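UDP-galactopyranose mutase (Deinococcus radiodurans, PDB 3HDQ) probably interconverts UDP-galactopyranose and UDP-galactofuranose, using a bound FAD cofactor that lies next to the sugar-nucleotide substrate. Local coordinates at residues R275-T286 and H318-A329. Numbering follows the deposited sequence.
Sequences RSLEFRHETHDT and HQTSVVYEYPRA
Strands 275-284 and 320-328 run antiparallel in unbroken register from the Ser-276/Arg-328 pair to His-284/Thr-320, their axes approaching to 4.3 Å at 147°. Five hydrogen-bonded pairs alternate with four non-hydrogen-bonded ones; at Arg-280 and Tyr-324 both N-H...O angles reach 175°. On the face bearing Glu-278, Arg-280, Tyr-326 and Arg-328, charge and aromatic packing combine. Arg-328 comes side-on to Glu-278, its NE (3.0 Å) and NH2 (2.9 Å) both donating to OE1. In the conformer described, one of two for Arg-280, the other carboxylate oxygen, OE2, takes NE and NH2 of that arginine, so each oxygen is then held by two nitrogens of one arginine. In this conformer the Arg-280 guanidinium also lies flat over one face of the Tyr-326 ring, planes 25° apart, a cation-pi stack with CZ 4.1 Å from the ring centroid. Were Glu-278 replaced by an alanine, the two guanidinium groups, with NH2 atoms 3.7 Å apart in this conformer, would probably lose the carboxylate that offsets their charges.

Within this chain, strand 274-284 forms the outer edge of the mixed six-stranded sheet next to the active site. On the opposite face, Leu-277 and Glu-325 reach the FAD pocket, Leu-277 CD1 lying 3.5 Å from Glu-325 OE2, and Glu-325 forms a salt bridge with substrate-binding Arg-305. Phe-279 runs alongside Glu-325 and Val-323. Val-323 CG2 sits over the His-281 ring, 3.8 Å from the centroid, while water 1 links His-281 ND1 to Val-322 O and NE2 is hydrogen-bonded to Pro-81 O. Beyond the paired strands, Gln-319 NE2 donates to Asp-285 OD1 from above the carboxylate plane.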
loop_
_atom_site.group_PDB
_atom_site.type_symbol
_atom_site.label_atom_id
_atom_site.label_comp_id
_atom_site.label_asym_id
_atom_site.label_seq_id
_atom_site.Cartn_x
_atom_site.Cartn_y
_atom_site.Cartn_z
ATOM N N ARG A 275 15.351 -9.057 -21.035
ATOM C CA ARG A 275 15.301 -10.291 -20.275
ATOM C C ARG A 275 14.296 -10.145 -19.126
ATOM O O ARG A 275 14.170 -9.074 -18.542
ATOM C CB ARG A 275 16.693 -10.643 -19.763
ATOM C CG ARG A 275 16.799 -12.050 -19.207
ATOM C CD ARG A 275 16.677 -13.110 -20.288
ATOM N NE ARG A 275 17.198 -14.369 -19.773
ATOM C CZ ARG A 275 16.974 -15.567 -20.296
ATOM N NH1 ARG A 275 16.216 -15.712 -21.376
ATOM N NH2 ARG A 275 17.517 -16.631 -19.728
ATOM N N SER A 276 13.571 -11.214 -18.821
ATOM C CA SER A 276 12.561 -11.181 -17.770
ATOM C C SER A 276 12.922 -12.147 -16.635
ATOM O O SER A 276 13.935 -12.835 -16.699
ATOM C CB SER A 276 11.190 -11.527 -18.356
ATOM O OG SER A 276 10.130 -11.160 -17.484
ATOM N N LEU A 277 12.078 -12.204 -15.607
ATOM C CA LEU A 277 12.297 -13.073 -14.452
ATOM C C LEU A 277 10.990 -13.644 -13.949
ATOM O O LEU A 277 9.943 -13.018 -14.073
ATOM C CB LEU A 277 12.937 -12.299 -13.297
ATOM C CG LEU A 277 14.350 -11.806 -13.564
ATOM C CD1 LEU A 277 14.794 -10.823 -12.501
ATOM C CD2 LEU A 277 15.295 -12.998 -13.669
ATOM N N GLU A 278 11.062 -14.832 -13.363
ATOM C CA GLU A 278 9.951 -15.355 -12.590
ATOM C C GLU A 278 10.399 -15.499 -11.143
ATOM O O GLU A 278 11.462 -16.044 -10.870
ATOM C CB GLU A 278 9.474 -16.691 -13.139
ATOM C CG GLU A 278 8.409 -17.343 -12.273
ATOM C CD GLU A 278 8.192 -18.802 -12.613
ATOM O OE1 GLU A 278 8.594 -19.222 -13.718
ATOM O OE2 GLU A 278 7.623 -19.529 -11.775
ATOM N N PHE A 279 9.588 -14.998 -10.221
ATOM C CA PHE A 279 9.950 -14.991 -8.814
ATOM C C PHE A 279 9.131 -16.004 -8.049
ATOM O O PHE A 279 7.912 -16.017 -8.150
ATOM C CB PHE A 279 9.713 -13.603 -8.207
ATOM C CG PHE A 279 10.366 -12.485 -8.968
ATOM C CD1 PHE A 279 9.648 -11.752 -9.899
ATOM C CD2 PHE A 279 11.696 -12.172 -8.756
ATOM C CE1 PHE A 279 10.238 -10.716 -10.601
ATOM C CE2 PHE A 279 12.305 -11.139 -9.453
ATOM C CZ PHE A 279 11.576 -10.405 -10.379
ATOM N N ARG A 280 9.800 -16.861 -7.285
ATOM C CA ARG A 280 9.083 -17.757 -6.405
ATOM C C ARG A 280 9.359 -17.411 -4.945
ATOM O O ARG A 280 10.470 -17.571 -4.431
ATOM C CB ARG A 280 9.371 -19.223 -6.738
ATOM C CG ARG A 280 8.592 -19.679 -7.959
ATOM C CD ARG A 280 8.992 -21.055 -8.433
ATOM N NE ARG A 280 8.820 -21.167 -9.877
ATOM C CZ ARG A 280 9.075 -22.263 -10.581
ATOM N NH1 ARG A 280 9.507 -23.362 -9.975
ATOM N NH2 ARG A 280 8.892 -22.260 -11.894
ATOM N N HIS A 281 8.320 -16.904 -4.290
ATOM C CA HIS A 281 8.385 -16.472 -2.896
ATOM C C HIS A 281 8.029 -17.595 -1.926
ATOM O O HIS A 281 7.105 -18.370 -2.173
ATOM C CB HIS A 281 7.444 -15.281 -2.681
ATOM C CG HIS A 281 7.879 -14.038 -3.393
ATOM N ND1 HIS A 281 8.729 -13.111 -2.825
ATOM C CD2 HIS A 281 7.589 -13.574 -4.636
ATOM C CE1 HIS A 281 8.942 -12.129 -3.687
ATOM N NE2 HIS A 281 8.261 -12.387 -4.793
ATOM N N GLU A 282 8.762 -17.683 -0.824
ATOM C CA GLU A 282 8.481 -18.689 0.202
ATOM C C GLU A 282 8.622 -18.091 1.592
ATOM O O GLU A 282 9.434 -17.197 1.816
ATOM C CB GLU A 282 9.417 -19.900 0.069
ATOM C CG GLU A 282 9.192 -20.744 -1.192
ATOM C CD GLU A 282 10.223 -21.866 -1.358
ATOM O OE1 GLU A 282 10.825 -22.275 -0.336
ATOM O OE2 GLU A 282 10.425 -22.336 -2.510
ATOM N N THR A 283 7.824 -18.590 2.525
ATOM C CA THR A 283 7.983 -18.222 3.922
ATOM C C THR A 283 8.262 -19.479 4.731
ATOM O O THR A 283 7.564 -20.478 4.598
ATOM C CB THR A 283 6.726 -17.527 4.480
ATOM O OG1 THR A 283 6.454 -16.344 3.715
ATOM C CG2 THR A 283 6.927 -17.165 5.958
ATOM N N HIS A 284 9.287 -19.420 5.571
ATOM C CA HIS A 284 9.710 -20.572 6.342
ATOM C C HIS A 284 9.575 -20.269 7.813
ATOM O O HIS A 284 9.752 -19.126 8.240
ATOM C CB HIS A 284 11.156 -20.928 6.010
ATOM C CG HIS A 284 11.329 -21.467 4.629
ATOM N ND1 HIS A 284 11.738 -20.684 3.571
ATOM C CD2 HIS A 284 11.124 -22.706 4.125
ATOM C CE1 HIS A 284 11.792 -21.422 2.477
ATOM N NE2 HIS A 284 11.424 -22.653 2.786
ATOM N N ASP A 285 9.261 -21.297 8.589
ATOM C CA ASP A 285 9.050 -21.121 10.015
ATOM C C ASP A 285 10.363 -21.228 10.800
ATOM O O ASP A 285 10.548 -22.140 11.604
ATOM C CB ASP A 285 8.009 -22.120 10.524
ATOM C CG ASP A 285 7.379 -21.691 11.843
ATOM O OD1 ASP A 285 7.057 -20.490 12.005
ATOM O OD2 ASP A 285 7.194 -22.566 12.716
ATOM N N THR A 286 11.269 -20.289 10.535
ATOM C CA THR A 286 12.507 -20.120 11.289
ATOM C C THR A 286 12.882 -18.662 11.197
ATOM O O THR A 286 12.433 -17.956 10.294
ATOM C CB THR A 286 13.705 -20.833 10.640
ATOM O OG1 THR A 286 13.249 -21.860 9.759
ATOM C CG2 THR A 286 14.647 -21.400 11.704
ATOM N N HIS A 318 9.516 -13.714 13.700
ATOM C CA HIS A 318 9.824 -15.085 14.116
ATOM C C HIS A 318 9.846 -16.037 12.929
ATOM O O HIS A 318 10.316 -17.166 13.036
ATOM C CB HIS A 318 8.855 -15.585 15.199
ATOM C CG HIS A 318 7.477 -15.851 14.692
ATOM N ND1 HIS A 318 6.641 -14.846 14.255
ATOM C CD2 HIS A 318 6.791 -17.009 14.540
ATOM C CE1 HIS A 318 5.495 -15.373 13.859
ATOM N NE2 HIS A 318 5.560 -16.683 14.022
ATOM N N GLN A 319 9.336 -15.572 11.797
ATOM C CA GLN A 319 9.494 -16.302 10.550
ATOM C C GLN A 319 10.383 -15.537 9.588
ATOM O O GLN A 319 10.893 -14.473 9.922
ATOM C CB GLN A 319 8.142 -16.579 9.919
ATOM C CG GLN A 319 7.264 -17.412 10.812
ATOM C CD GLN A 319 5.892 -17.579 10.249
ATOM O OE1 GLN A 319 5.244 -16.602 9.877
ATOM N NE2 GLN A 319 5.430 -18.820 10.175
ATOM N N THR A 320 10.581 -16.092 8.398
ATOM C CA THR A 320 11.428 -15.453 7.413
ATOM C C THR A 320 10.877 -15.713 6.019
ATOM O O THR A 320 10.329 -16.785 5.750
ATOM C CB THR A 320 12.904 -15.925 7.524
ATOM O OG1 THR A 320 13.738 -15.103 6.704
ATOM C CG2 THR A 320 13.052 -17.362 7.092
ATOM N N SER A 321 10.988 -14.716 5.146
ATOM C CA SER A 321 10.558 -14.861 3.759
ATOM C C SER A 321 11.723 -14.710 2.783
ATOM O O SER A 321 12.564 -13.817 2.921
ATOM C CB SER A 321 9.463 -13.848 3.408
ATOM O OG SER A 321 8.281 -14.119 4.117
ATOM N N VAL A 322 11.742 -15.582 1.783
ATOM C CA VAL A 322 12.792 -15.588 0.777
ATOM C C VAL A 322 12.191 -15.608 -0.625
ATOM O O VAL A 322 11.021 -15.962 -0.807
ATOM C CB VAL A 322 13.705 -16.825 0.931
ATOM C CG1 VAL A 322 14.297 -16.880 2.317
ATOM C CG2 VAL A 322 12.930 -18.106 0.622
ATOM N N VAL A 323 13.009 -15.239 -1.611
ATOM C CA VAL A 323 12.620 -15.317 -3.009
ATOM C C VAL A 323 13.692 -16.008 -3.858
ATOM O O VAL A 323 14.889 -15.723 -3.725
ATOM C CB VAL A 323 12.331 -13.917 -3.602
ATOM C CG1 VAL A 323 13.597 -13.059 -3.608
ATOM C CG2 VAL A 323 11.759 -14.050 -5.006
ATOM N N TYR A 324 13.239 -16.918 -4.717
ATOM C CA TYR A 324 14.063 -17.563 -5.743
ATOM C C TYR A 324 13.763 -16.950 -7.114
ATOM O O TYR A 324 12.605 -16.869 -7.517
ATOM C CB TYR A 324 13.747 -19.057 -5.805
ATOM C CG TYR A 324 14.162 -19.826 -4.564
ATOM C CD1 TYR A 324 15.368 -20.509 -4.522
ATOM C CD2 TYR A 324 13.341 -19.871 -3.442
ATOM C CE1 TYR A 324 15.748 -21.212 -3.396
ATOM C CE2 TYR A 324 13.714 -20.577 -2.304
ATOM C CZ TYR A 324 14.920 -21.243 -2.291
ATOM O OH TYR A 324 15.312 -21.939 -1.173
ATOM N N GLU A 325 14.803 -16.532 -7.832
ATOM C CA GLU A 325 14.635 -15.950 -9.160
ATOM C C GLU A 325 14.957 -16.917 -10.301
ATOM O O GLU A 325 16.062 -17.456 -10.385
ATOM C CB GLU A 325 15.511 -14.711 -9.328
ATOM C CG GLU A 325 15.143 -13.539 -8.473
ATOM C CD GLU A 325 16.213 -12.473 -8.515
ATOM O OE1 GLU A 325 16.832 -12.230 -7.461
ATOM O OE2 GLU A 325 16.456 -11.901 -9.602
ATOM N N TYR A 326 13.993 -17.099 -11.194
ATOM C CA TYR A 326 14.206 -17.876 -12.410
ATOM C C TYR A 326 14.233 -16.960 -13.643
ATOM O O TYR A 326 13.249 -16.287 -13.942
ATOM C CB TYR A 326 13.101 -18.923 -12.569
ATOM C CG TYR A 326 12.971 -19.886 -11.405
ATOM C CD1 TYR A 326 12.480 -19.462 -10.172
ATOM C CD2 TYR A 326 13.326 -21.225 -11.542
ATOM C CE1 TYR A 326 12.358 -20.346 -9.102
ATOM C CE2 TYR A 326 13.207 -22.120 -10.477
ATOM C CZ TYR A 326 12.721 -21.676 -9.261
ATOM O OH TYR A 326 12.599 -22.561 -8.203
ATOM N N PRO A 327 15.362 -16.933 -14.362
ATOM C CA PRO A 327 15.491 -16.174 -15.616
ATOM C C PRO A 327 14.458 -16.616 -16.643
ATOM O O PRO A 327 14.264 -17.819 -16.823
ATOM C CB PRO A 327 16.891 -16.544 -16.110
ATOM C CG PRO A 327 17.631 -16.966 -14.876
ATOM C CD PRO A 327 16.597 -17.648 -14.011
ATOM N N ARG A 328 13.804 -15.659 -17.301
ATOM C CA ARG A 328 12.806 -15.966 -18.323
ATOM C C ARG A 328 13.046 -15.171 -19.609
ATOM O O ARG A 328 13.381 -13.989 -19.575
ATOM C CB ARG A 328 11.395 -15.680 -17.795
ATOM C CG ARG A 328 10.936 -16.615 -16.694
ATOM C CD ARG A 328 10.657 -18.024 -17.217
ATOM N NE ARG A 328 10.355 -18.967 -16.136
ATOM C CZ ARG A 328 11.161 -19.951 -15.742
ATOM N NH1 ARG A 328 12.323 -20.133 -16.349
ATOM N NH2 ARG A 328 10.810 -20.762 -14.743
ATOM N N ALA A 329 12.867 -15.821 -20.750
ATOM C CA ALA A 329 12.905 -15.105 -22.019
ATOM C C ALA A 329 11.641 -14.255 -22.197
ATOM O O ALA A 329 11.659 -13.231 -22.876
ATOM C CB ALA A 329 13.041 -16.085 -23.160
HETATM O O HOH W 1 9.405 -13.656 -0.238
HETATM O O HOH W 2 9.367 -19.896 13.618
#